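Putative oxidoreductase (Bacteroides fragilis NCTC 9343, PDB 3FHL) probably acts as an NAD(P)-dependent oxidoreductase of the Gfo/Idh/MocA family, on a substrate that has not been identified. Local coordinates at residues Pro23-Ser26 against Glu32-Lys35; Val94-Thr99 against Gly180-Asp185; Ile203-Glu206 against Asp211-Phe214; Leu286-Thr289 against Lys294-Cys297. One frame throughout, in Å; residues are numbered along the deposited sequence.

How the interactions relate
Interactions 1 and 2 both reach the parallel Rossmann sheet, through strands 31-37 and 91-95, with centres about 23 Å apart. Interaction 1 packs a helix on strand 31-37, whereas interaction 2 reaches from the end of strand 91-95 across to a helix of the C-terminal domain, at what is probably the active-site cleft. Interaction 3 touches interaction 2: the ring of F214 packs with its CZ against G180 CA at 3.5 Å, and L183 also meets it. Interactions 3 and 4 share the large mixed sheet of the C-terminal domain, their centres about 36 Å apart, and both contact the second subunit. Interaction 4 stays about 17 Å from interaction 2, nearest atoms.

Interaction 1: residues Pro23-Ser26 against Glu32-Lys35; sequences PFIS and ELYK
The flat group where I25 meets L33 is a peptide unit, not a ring: I25 CG2 lies over one face of the E32-L33 peptide, 4.1 Å from E32 C. The two aromatic rings of the segments point elsewhere. One face of the Y34 ring carries K35 CG, 3.9 Å above the plane and displaced toward the rim, and K7 makes a cation-pi contact with the same ring. F24 directs its ring among L265, P271 and Y311. Across the contact the interaction is purely apolar. A chi1 of -59° puts I25 CG1 beside the backbone N and CG2 anti to it, and CG2 is the branch that meets the strand, 3.8 Å from L33 CA. L33 answers with CB, at 3.9 Å from I25 CG2, and with CD1, at 4.0 Å from the same methyl, so that one methyl group is in touch with both backbone and side chain of the strand. The other leucine branch, CD2, comes no nearer to S26 than 4.4 Å, at S26 CB, a looser fit at the partly exposed margin. L33 is also the centre of an inverse gamma turn. The carboxylate of E32 takes no part and forms a salt bridge with K7. The contact lies in the beta-alpha-beta unit of strand 6-10, helix 15-27 and strand 31-37 that opens the Rossmann fold; strand 31-37 runs between strands 6-10 and 52-54, and helix 309-320 reaches I25 through Y311.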
loop_
_atom_site.group_PDB
_atom_site.type_symbol
_atom_site.label_atom_id
_atom_site.label_comp_id
_atom_site.label_asym_id
_atom_site.label_seq_id
_atom_site.Cartn_x
_atom_site.Cartn_y
_atom_site.Cartn_z
ATOM N N PRO C 23 -6.540 14.189 32.650
ATOM C CA PRO C 23 -7.977 13.922 32.524
ATOM C C PRO C 23 -8.431 12.517 32.942
ATOM O O PRO C 23 -9.562 12.367 33.397
ATOM C CB PRO C 23 -8.233 14.132 31.022
ATOM C CG PRO C 23 -7.214 15.085 30.628
ATOM C CD PRO C 23 -5.994 14.620 31.348
ATOM N N PHE C 24 -7.554 11.520 32.799
ATOM C CA PHE C 24 -7.875 10.124 33.127
ATOM C C PHE C 24 -7.494 9.691 34.549
ATOM O O PHE C 24 -8.265 8.994 35.208
ATOM C CB PHE C 24 -7.283 9.179 32.078
ATOM C CG PHE C 24 -7.863 9.393 30.714
ATOM C CD1 PHE C 24 -9.148 8.940 30.419
ATOM C CD2 PHE C 24 -7.168 10.126 29.756
ATOM C CE1 PHE C 24 -9.711 9.154 29.160
ATOM C CE2 PHE C 24 -7.725 10.355 28.494
ATOM C CZ PHE C 24 -9.005 9.875 28.202
ATOM N N ILE C 25 -6.322 10.103 35.016
ATOM C CA ILE C 25 -5.940 9.889 36.417
ATOM C C ILE C 25 -7.012 10.511 37.332
ATOM O O ILE C 25 -7.413 9.898 38.319
ATOM C CB ILE C 25 -4.521 10.449 36.739
ATOM C CG1 ILE C 25 -3.459 9.791 35.851
ATOM C CG2 ILE C 25 -4.171 10.223 38.229
ATOM C CD1 ILE C 25 -2.222 10.612 35.674
ATOM N N SER C 26 -7.495 11.698 36.955
ATOM C CA SER C 26 -8.547 12.418 37.674
ATOM C C SER C 26 -9.906 11.707 37.675
ATOM O O SER C 26 -10.497 11.510 38.741
ATOM C CB SER C 26 -8.710 13.822 37.099
ATOM O OG SER C 26 -9.527 14.626 37.925
ATOM N N GLU C 32 -5.818 8.712 42.594
ATOM C CA GLU C 32 -5.887 10.101 43.001
ATOM C C GLU C 32 -4.805 10.866 42.256
ATOM O O GLU C 32 -3.617 10.514 42.332
ATOM C CB GLU C 32 -5.707 10.252 44.522
ATOM C CG GLU C 32 -5.755 11.710 44.987
ATOM C CD GLU C 32 -5.303 11.925 46.433
ATOM O OE1 GLU C 32 -5.415 13.074 46.911
ATOM O OE2 GLU C 32 -4.828 10.967 47.083
ATOM N N LEU C 33 -5.212 11.897 41.516
ATOM C CA LEU C 33 -4.264 12.840 40.944
ATOM C C LEU C 33 -3.775 13.698 42.096
ATOM O O LEU C 33 -4.327 14.764 42.386
ATOM C CB LEU C 33 -4.890 13.690 39.825
ATOM C CG LEU C 33 -3.981 14.663 39.041
ATOM C CD1 LEU C 33 -2.797 13.980 38.330
ATOM C CD2 LEU C 33 -4.794 15.500 38.047
ATOM N N TYR C 34 -2.729 13.200 42.747
ATOM C CA TYR C 34 -2.326 13.694 44.059
ATOM C C TYR C 34 -1.373 14.878 43.935
ATOM O O TYR C 34 -1.605 15.934 44.533
ATOM C CB TYR C 34 -1.736 12.548 44.898
ATOM C CG TYR C 34 -1.171 12.983 46.230
ATOM C CD1 TYR C 34 -1.960 13.677 47.157
ATOM C CD2 TYR C 34 0.158 12.714 46.560
ATOM C CE1 TYR C 34 -1.435 14.090 48.384
ATOM C CE2 TYR C 34 0.693 13.120 47.786
ATOM C CZ TYR C 34 -0.109 13.808 48.691
ATOM O OH TYR C 34 0.417 14.213 49.900
ATOM N N LYS C 35 -0.320 14.713 43.144
ATOM C CA LYS C 35 0.681 15.758 42.998
ATOM C C LYS C 35 1.087 16.028 41.555
ATOM O O LYS C 35 1.327 15.101 40.795
ATOM C CB LYS C 35 1.912 15.433 43.840
ATOM C CG LYS C 35 1.855 16.049 45.207
ATOM C CD LYS C 35 3.062 15.689 46.037
ATOM C CE LYS C 35 2.911 16.324 47.398
ATOM N NZ LYS C 35 3.817 15.761 48.435
#

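Interaction 2: residues Val94-Thr99 against Gly180-Asp185; sequences VEKPFT and GSHLID
K96 spans the space to helix 180-191 with its side chain alone, ending on S181 and H182. The close part is confined to the NZ end of the chain. NZ donates a hydrogen bond of 2.8 Å to S181 OG, and the same nitrogen stands over one face of the H182 imidazole, 3.3 Å above the plane and shifted toward the rim, where H182 CE1 is its nearest ring atom. A bend at chi3 (60°) turns the end of the lysine chain onto the serine, and CE follows at 3.5 Å from S181 OG. The serine oxygen is gripped from a second direction: S181 OG also hydrogen-bonds Y177 O, which fixes the rotation of the hydroxyl and leaves it placed to accept from the lysine.

Behind this point the contact is loose. The backbones stay well apart, with K96 CA 9.6 Å from S181 CA, and only 104 Å² is buried in all; K96 and H182 both remain partly exposed, whereas S181 is buried. The cis peptide before P97 shapes the turn after strand 91-95, and E95 is turned to H21. The sequence E95-K96-P97 matches the EKP motif of the Gfo/Idh/MocA family, in whose characterised members this lysine and a histidine of the C-terminal domain line the catalytic cleft between Rossmann domain and substrate domain; K96 facing H182 is consistent with such a site.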
loop_
_atom_site.group_PDB
_atom_site.type_symbol
_atom_site.label_atom_id
_atom_site.label_comp_id
_atom_site.label_asym_id
_atom_site.label_seq_id
_atom_site.Cartn_x
_atom_site.Cartn_y
_atom_site.Cartn_z
ATOM N N VAL C 94 6.417 5.656 31.888
ATOM C CA VAL C 94 7.226 6.557 31.066
ATOM C C VAL C 94 6.562 6.796 29.712
ATOM O O VAL C 94 6.078 5.867 29.058
ATOM C CB VAL C 94 8.665 6.047 30.806
ATOM C CG1 VAL C 94 9.593 7.218 30.427
ATOM C CG2 VAL C 94 9.223 5.309 32.010
ATOM N N GLU C 95 6.540 8.057 29.311
ATOM C CA GLU C 95 6.159 8.415 27.956
ATOM C C GLU C 95 7.288 8.148 26.988
ATOM O O GLU C 95 8.467 8.185 27.366
ATOM C CB GLU C 95 5.793 9.881 27.892
ATOM C CG GLU C 95 4.351 10.113 28.206
ATOM C CD GLU C 95 3.830 11.390 27.607
ATOM O OE1 GLU C 95 4.598 12.376 27.527
ATOM O OE2 GLU C 95 2.636 11.415 27.231
ATOM N N LYS C 96 6.921 7.877 25.737
ATOM C CA LYS C 96 7.876 7.850 24.630
ATOM C C LYS C 96 8.466 9.245 24.429
ATOM O O LYS C 96 7.727 10.234 24.464
ATOM C CB LYS C 96 7.199 7.387 23.345
ATOM C CG LYS C 96 6.833 5.909 23.339
ATOM C CD LYS C 96 5.653 5.651 22.410
ATOM C CE LYS C 96 5.965 6.060 20.974
ATOM N NZ LYS C 96 4.762 5.895 20.094
ATOM N N PRO C 97 9.792 9.331 24.220
ATOM C CA PRO C 97 10.757 8.226 24.144
ATOM C C PRO C 97 11.134 7.681 25.524
ATOM O O PRO C 97 11.481 8.452 26.425
ATOM C CB PRO C 97 11.981 8.859 23.459
ATOM C CG PRO C 97 11.592 10.292 23.150
ATOM C CD PRO C 97 10.452 10.630 24.037
ATOM N N PHE C 98 11.019 6.361 25.669
ATOM C CA PHE C 98 11.335 5.639 26.905
ATOM C C PHE C 98 12.724 6.024 27.412
ATOM O O PHE C 98 12.851 6.585 28.501
ATOM C CB PHE C 98 11.196 4.125 26.647
ATOM C CG PHE C 98 11.598 3.228 27.803
ATOM C CD1 PHE C 98 11.333 3.566 29.130
ATOM C CD2 PHE C 98 12.203 2.002 27.542
ATOM C CE1 PHE C 98 11.708 2.719 30.165
ATOM C CE2 PHE C 98 12.564 1.147 28.569
ATOM C CZ PHE C 98 12.324 1.503 29.880
ATOM N N THR C 99 13.754 5.735 26.620
ATOM C CA THR C 99 15.119 6.140 26.946
ATOM C C THR C 99 15.825 6.610 25.684
ATOM O O THR C 99 15.338 6.382 24.571
ATOM C CB THR C 99 15.945 4.985 27.528
ATOM O OG1 THR C 99 15.795 3.827 26.697
ATOM C CG2 THR C 99 15.511 4.649 28.945
ATOM N N GLY C 180 5.215 5.467 12.875
ATOM C CA GLY C 180 5.525 4.057 12.711
ATOM C C GLY C 180 5.566 3.292 14.016
ATOM O O GLY C 180 5.132 2.140 14.053
ATOM N N SER C 181 6.078 3.924 15.079
ATOM C CA SER C 181 6.064 3.319 16.417
ATOM C C SER C 181 4.662 2.838 16.791
ATOM O O SER C 181 4.500 1.690 17.185
ATOM C CB SER C 181 6.609 4.273 17.490
ATOM O OG SER C 181 5.870 5.488 17.513
ATOM N N HIS C 182 3.651 3.687 16.605
ATOM C CA HIS C 182 2.268 3.303 16.920
ATOM C C HIS C 182 1.770 2.111 16.101
ATOM O O HIS C 182 1.113 1.222 16.637
ATOM C CB HIS C 182 1.295 4.477 16.720
ATOM C CG HIS C 182 1.587 5.669 17.573
ATOM N ND1 HIS C 182 1.354 5.689 18.930
ATOM C CD2 HIS C 182 2.050 6.901 17.252
ATOM C CE1 HIS C 182 1.684 6.873 19.411
ATOM N NE2 HIS C 182 2.106 7.627 18.413
ATOM N N LEU C 183 2.082 2.093 14.806
ATOM C CA LEU C 183 1.577 1.053 13.903
ATOM C C LEU C 183 2.263 -0.274 14.138
ATOM O O LEU C 183 1.627 -1.322 14.061
ATOM C CB LEU C 183 1.758 1.463 12.424
ATOM C CG LEU C 183 1.093 2.784 11.995
ATOM C CD1 LEU C 183 1.158 2.949 10.497
ATOM C CD2 LEU C 183 -0.381 2.860 12.453
ATOM N N ILE C 184 3.577 -0.220 14.336
ATOM C CA ILE C 184 4.367 -1.404 14.642
ATOM C C ILE C 184 3.932 -2.018 15.980
ATOM O O ILE C 184 3.723 -3.227 16.063
ATOM C CB ILE C 184 5.883 -1.093 14.674
ATOM C CG1 ILE C 184 6.395 -0.735 13.269
ATOM C CG2 ILE C 184 6.634 -2.309 15.173
ATOM C CD1 ILE C 184 7.674 0.088 13.243
ATOM N N ASP C 185 3.786 -1.181 17.011
ATOM C CA ASP C 185 3.276 -1.663 18.309
ATOM C C ASP C 185 1.976 -2.460 18.188
ATOM O O ASP C 185 1.882 -3.591 18.677
ATOM C CB ASP C 185 3.092 -0.505 19.286
ATOM C CG ASP C 185 2.543 -0.964 20.630
ATOM O OD1 ASP C 185 3.221 -1.777 21.321
ATOM O OD2 ASP C 185 1.430 -0.509 20.985
#

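Interaction 3: residues Ile203-Glu206 against Asp211-Phe214; sequences ILRE and DDYF
D212 reaches across to I203, L204 and R205 with its whole side chain. CB lies beside the guanidinium of R205, 3.7 Å from R205 NE. CG, 3.5 Å from L204 N, stands between its own backbone N and carbonyl carbon (chi1 55°), and this turn presents both oxygens to the backbone of the opposite segment. OD1 takes L204 N through its syn lone pair, a short, straight bond of 2.7 Å with an angle of 170° at the hydrogen. OD2 is more heavily used: it accepts from R205 N at 3.2 Å on its syn side, and forms a salt bridge with R205 NE at 2.9 Å. The arginine nitrogen approaches from above the carboxylate plane, while OD2 lies near the guanidinium plane; the two planes are 72° apart. The segments flank the loop joining antiparallel strands 194-202 and 213-221 of the mixed sheet; D212 and Y213 both face G202 in a classic beta bulge where the chain enters strand 213-221, and the carboxylate ties the loop back onto this bulge. A water adds a third donor to D212 OD2, at 2.8 Å, and accepts from R205 NH2, while R205 NH1 hydrogen-bonds R157 O. L204 CD1 packs on Y213 CB at 3.6 Å, and both residues face the second subunit: Y213 OH hydrogen-bonds E148 of the second subunit and L204 O hydrogen-bonds R145 of the second subunit.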
loop_
_atom_site.group_PDB
_atom_site.type_symbol
_atom_site.label_atom_id
_atom_site.label_comp_id
_atom_site.label_asym_id
_atom_site.label_seq_id
_atom_site.Cartn_x
_atom_site.Cartn_y
_atom_site.Cartn_z
ATOM N N ILE C 203 11.823 10.848 1.462
ATOM C CA ILE C 203 11.567 12.257 1.728
ATOM C C ILE C 203 10.979 12.779 0.429
ATOM O O ILE C 203 11.696 13.030 -0.548
ATOM C CB ILE C 203 12.826 13.057 2.136
ATOM C CG1 ILE C 203 13.506 12.414 3.348
ATOM C CG2 ILE C 203 12.425 14.488 2.458
ATOM C CD1 ILE C 203 14.932 12.876 3.617
ATOM N N LEU C 204 9.658 12.897 0.414
ATOM C CA LEU C 204 8.927 13.143 -0.808
ATOM C C LEU C 204 8.642 14.632 -0.984
ATOM O O LEU C 204 8.373 15.087 -2.095
ATOM C CB LEU C 204 7.619 12.344 -0.809
ATOM C CG LEU C 204 7.645 10.840 -0.515
ATOM C CD1 LEU C 204 6.218 10.301 -0.660
ATOM C CD2 LEU C 204 8.611 10.074 -1.413
ATOM N N ARG C 205 8.726 15.386 0.109
ATOM C CA ARG C 205 8.398 16.808 0.072
ATOM C C ARG C 205 9.646 17.641 -0.146
ATOM O O ARG C 205 10.717 17.336 0.393
ATOM C CB ARG C 205 7.666 17.250 1.346
ATOM C CG ARG C 205 6.317 16.557 1.538
ATOM C CD ARG C 205 5.690 16.823 2.890
ATOM N NE ARG C 205 6.582 16.542 4.014
ATOM C CZ ARG C 205 6.356 16.941 5.261
ATOM N NH1 ARG C 205 5.261 17.632 5.558
ATOM N NH2 ARG C 205 7.234 16.659 6.212
ATOM N N GLU C 206 9.488 18.679 -0.964
ATOM C CA GLU C 206 10.554 19.629 -1.254
ATOM C C GLU C 206 10.991 20.308 0.038
ATOM O O GLU C 206 10.162 20.866 0.762
ATOM C CB GLU C 206 10.076 20.665 -2.280
ATOM C CG GLU C 206 11.111 21.741 -2.624
ATOM C CD GLU C 206 10.499 22.956 -3.312
ATOM O OE1 GLU C 206 10.411 24.028 -2.669
ATOM O OE2 GLU C 206 10.100 22.835 -4.490
ATOM N N ASP C 211 12.487 11.543 6.951
ATOM C CA ASP C 211 11.501 10.770 6.192
ATOM C C ASP C 211 10.067 11.214 6.472
ATOM O O ASP C 211 9.693 11.514 7.622
ATOM C CB ASP C 211 11.689 9.253 6.395
ATOM C CG ASP C 211 11.439 8.805 7.836
ATOM O OD1 ASP C 211 12.303 9.058 8.688
ATOM O OD2 ASP C 211 10.391 8.182 8.107
ATOM N N ASP C 212 9.292 11.322 5.398
ATOM C CA ASP C 212 7.893 11.715 5.476
ATOM C C ASP C 212 7.039 10.699 4.735
ATOM O O ASP C 212 5.900 10.974 4.370
ATOM C CB ASP C 212 7.686 13.150 4.952
ATOM C CG ASP C 212 8.229 13.367 3.530
ATOM O OD1 ASP C 212 8.389 12.393 2.771
ATOM O OD2 ASP C 212 8.483 14.538 3.160
ATOM N N TYR C 213 7.609 9.510 4.532
ATOM C CA TYR C 213 6.913 8.409 3.899
ATOM C C TYR C 213 7.599 7.139 4.366
ATOM O O TYR C 213 8.824 7.057 4.344
ATOM C CB TYR C 213 7.054 8.481 2.365
ATOM C CG TYR C 213 6.527 7.261 1.649
ATOM C CD1 TYR C 213 5.215 7.230 1.187
ATOM C CD2 TYR C 213 7.329 6.123 1.457
ATOM C CE1 TYR C 213 4.711 6.117 0.560
ATOM C CE2 TYR C 213 6.824 4.992 0.830
ATOM C CZ TYR C 213 5.510 5.011 0.377
ATOM O OH TYR C 213 4.971 3.923 -0.249
ATOM N N PHE C 214 6.813 6.131 4.722
ATOM C CA PHE C 214 7.392 4.788 4.891
ATOM C C PHE C 214 6.409 3.742 4.440
ATOM O O PHE C 214 5.195 3.948 4.512
ATOM C CB PHE C 214 7.886 4.550 6.341
ATOM C CG PHE C 214 6.790 4.453 7.382
ATOM C CD1 PHE C 214 6.014 3.296 7.515
ATOM C CD2 PHE C 214 6.549 5.510 8.241
ATOM C CE1 PHE C 214 5.014 3.213 8.465
ATOM C CE2 PHE C 214 5.561 5.426 9.209
ATOM C CZ PHE C 214 4.784 4.275 9.310
HETATM O O HOH W 1 10.120 15.502 5.210
#

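Interaction 4: residues Leu286-Thr289 against Lys294-Cys297; sequences LLHT and KEIC
H288 NE2 donates to E295 OE2 across a beta hairpin, at 2.8 Å and an almost linear 174°. The acceptor uses its anti lone pair and lies in the plane of the imidazole, and the ring and carboxylate planes are nearly coplanar, 20° apart. The other ring nitrogen, ND1, hydrogen-bonds E239 of the second subunit; bonds to carboxylates at both nitrogens fix the rotation of the ring and would probably favour its charged form. A long, weak ion pair joins E295 to R238 of that subunit. Over one face of the ring stands C297 SG, 4.0 Å from the H288 centroid, a sulfur-aromatic contact within the non-hydrogen-bonded pair H288-C297. L286 CD1 approaches the same sulfur, at 4.1 Å. The neighbouring pair T289-I296 is hydrogen-bonded: I296 N gives T289 O a straight bond of 2.8 Å, and T289 N returns one to I296 O at 3.1 Å. Strand 294-299 is the outermost strand of the mixed sheet within this chain, with 286-291 next to it. On the face opposite H288, a chi1 of 69° sets I296 CG1 between backbone N and carbonyl carbon, and from there I296 CD1 meets L287 CD2 at 3.9 Å.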
loop_
_atom_site.group_PDB
_atom_site.type_symbol
_atom_site.label_atom_id
_atom_site.label_comp_id
_atom_site.label_asym_id
_atom_site.label_seq_id
_atom_site.Cartn_x
_atom_site.Cartn_y
_atom_site.Cartn_z
ATOM N N LEU C 286 -16.393 -0.320 7.042
ATOM C CA LEU C 286 -17.267 -1.164 6.253
ATOM C C LEU C 286 -16.896 -2.638 6.419
ATOM O O LEU C 286 -15.757 -3.048 6.161
ATOM C CB LEU C 286 -17.169 -0.779 4.767
ATOM C CG LEU C 286 -18.101 -1.532 3.812
ATOM C CD1 LEU C 286 -19.558 -1.138 4.077
ATOM C CD2 LEU C 286 -17.735 -1.236 2.369
ATOM N N LEU C 287 -17.872 -3.443 6.803
ATOM C CA LEU C 287 -17.657 -4.882 6.887
ATOM C C LEU C 287 -18.356 -5.561 5.719
ATOM O O LEU C 287 -19.565 -5.411 5.537
ATOM C CB LEU C 287 -18.162 -5.420 8.226
ATOM C CG LEU C 287 -18.211 -6.932 8.435
ATOM C CD1 LEU C 287 -16.799 -7.502 8.611
ATOM C CD2 LEU C 287 -19.105 -7.264 9.628
ATOM N N HIS C 288 -17.593 -6.305 4.931
ATOM C CA HIS C 288 -18.132 -6.992 3.761
ATOM C C HIS C 288 -17.704 -8.432 3.898
ATOM O O HIS C 288 -16.559 -8.759 3.633
ATOM C CB HIS C 288 -17.564 -6.375 2.476
ATOM C CG HIS C 288 -18.182 -6.897 1.210
ATOM N ND1 HIS C 288 -17.918 -6.342 -0.024
ATOM C CD2 HIS C 288 -19.045 -7.919 0.984
ATOM C CE1 HIS C 288 -18.578 -7.009 -0.955
ATOM N NE2 HIS C 288 -19.268 -7.970 -0.371
ATOM N N THR C 289 -18.621 -9.286 4.342
ATOM C CA THR C 289 -18.280 -10.671 4.659
ATOM C C THR C 289 -19.509 -11.573 4.537
ATOM O O THR C 289 -20.588 -11.114 4.156
ATOM C CB THR C 289 -17.618 -10.772 6.075
ATOM O OG1 THR C 289 -17.014 -12.058 6.245
ATOM C CG2 THR C 289 -18.642 -10.514 7.211
ATOM N N LYS C 294 -24.952 -15.935 4.324
ATOM C CA LYS C 294 -25.392 -14.785 3.532
ATOM C C LYS C 294 -24.337 -13.688 3.451
ATOM O O LYS C 294 -23.682 -13.371 4.445
ATOM C CB LYS C 294 -26.673 -14.182 4.117
ATOM C CG LYS C 294 -27.847 -15.138 4.249
ATOM C CD LYS C 294 -29.039 -14.420 4.872
ATOM C CE LYS C 294 -30.122 -15.391 5.332
ATOM N NZ LYS C 294 -30.805 -16.064 4.191
ATOM N N GLU C 295 -24.209 -13.093 2.268
ATOM C CA GLU C 295 -23.311 -11.964 2.050
ATOM C C GLU C 295 -23.906 -10.694 2.648
ATOM O O GLU C 295 -25.054 -10.346 2.365
ATOM C CB GLU C 295 -23.050 -11.779 0.551
ATOM C CG GLU C 295 -22.103 -10.621 0.197
ATOM C CD GLU C 295 -21.757 -10.569 -1.293
ATOM O OE1 GLU C 295 -22.476 -11.189 -2.111
ATOM O OE2 GLU C 295 -20.761 -9.903 -1.646
ATOM N N ILE C 296 -23.128 -10.015 3.491
ATOM C CA ILE C 296 -23.542 -8.737 4.071
ATOM C C ILE C 296 -22.498 -7.673 3.775
ATOM O O ILE C 296 -21.312 -7.979 3.639
ATOM C CB ILE C 296 -23.821 -8.830 5.617
ATOM C CG1 ILE C 296 -22.537 -9.059 6.427
ATOM C CG2 ILE C 296 -24.867 -9.907 5.936
ATOM C CD1 ILE C 296 -21.996 -7.802 7.114
ATOM N N CYS C 297 -22.941 -6.426 3.679
ATOM C CA CYS C 297 -22.057 -5.314 3.391
ATOM C C CYS C 297 -22.635 -4.085 4.071
ATOM O O CYS C 297 -23.572 -3.472 3.564
ATOM C CB CYS C 297 -21.930 -5.101 1.875
ATOM S SG CYS C 297 -20.578 -4.016 1.395
#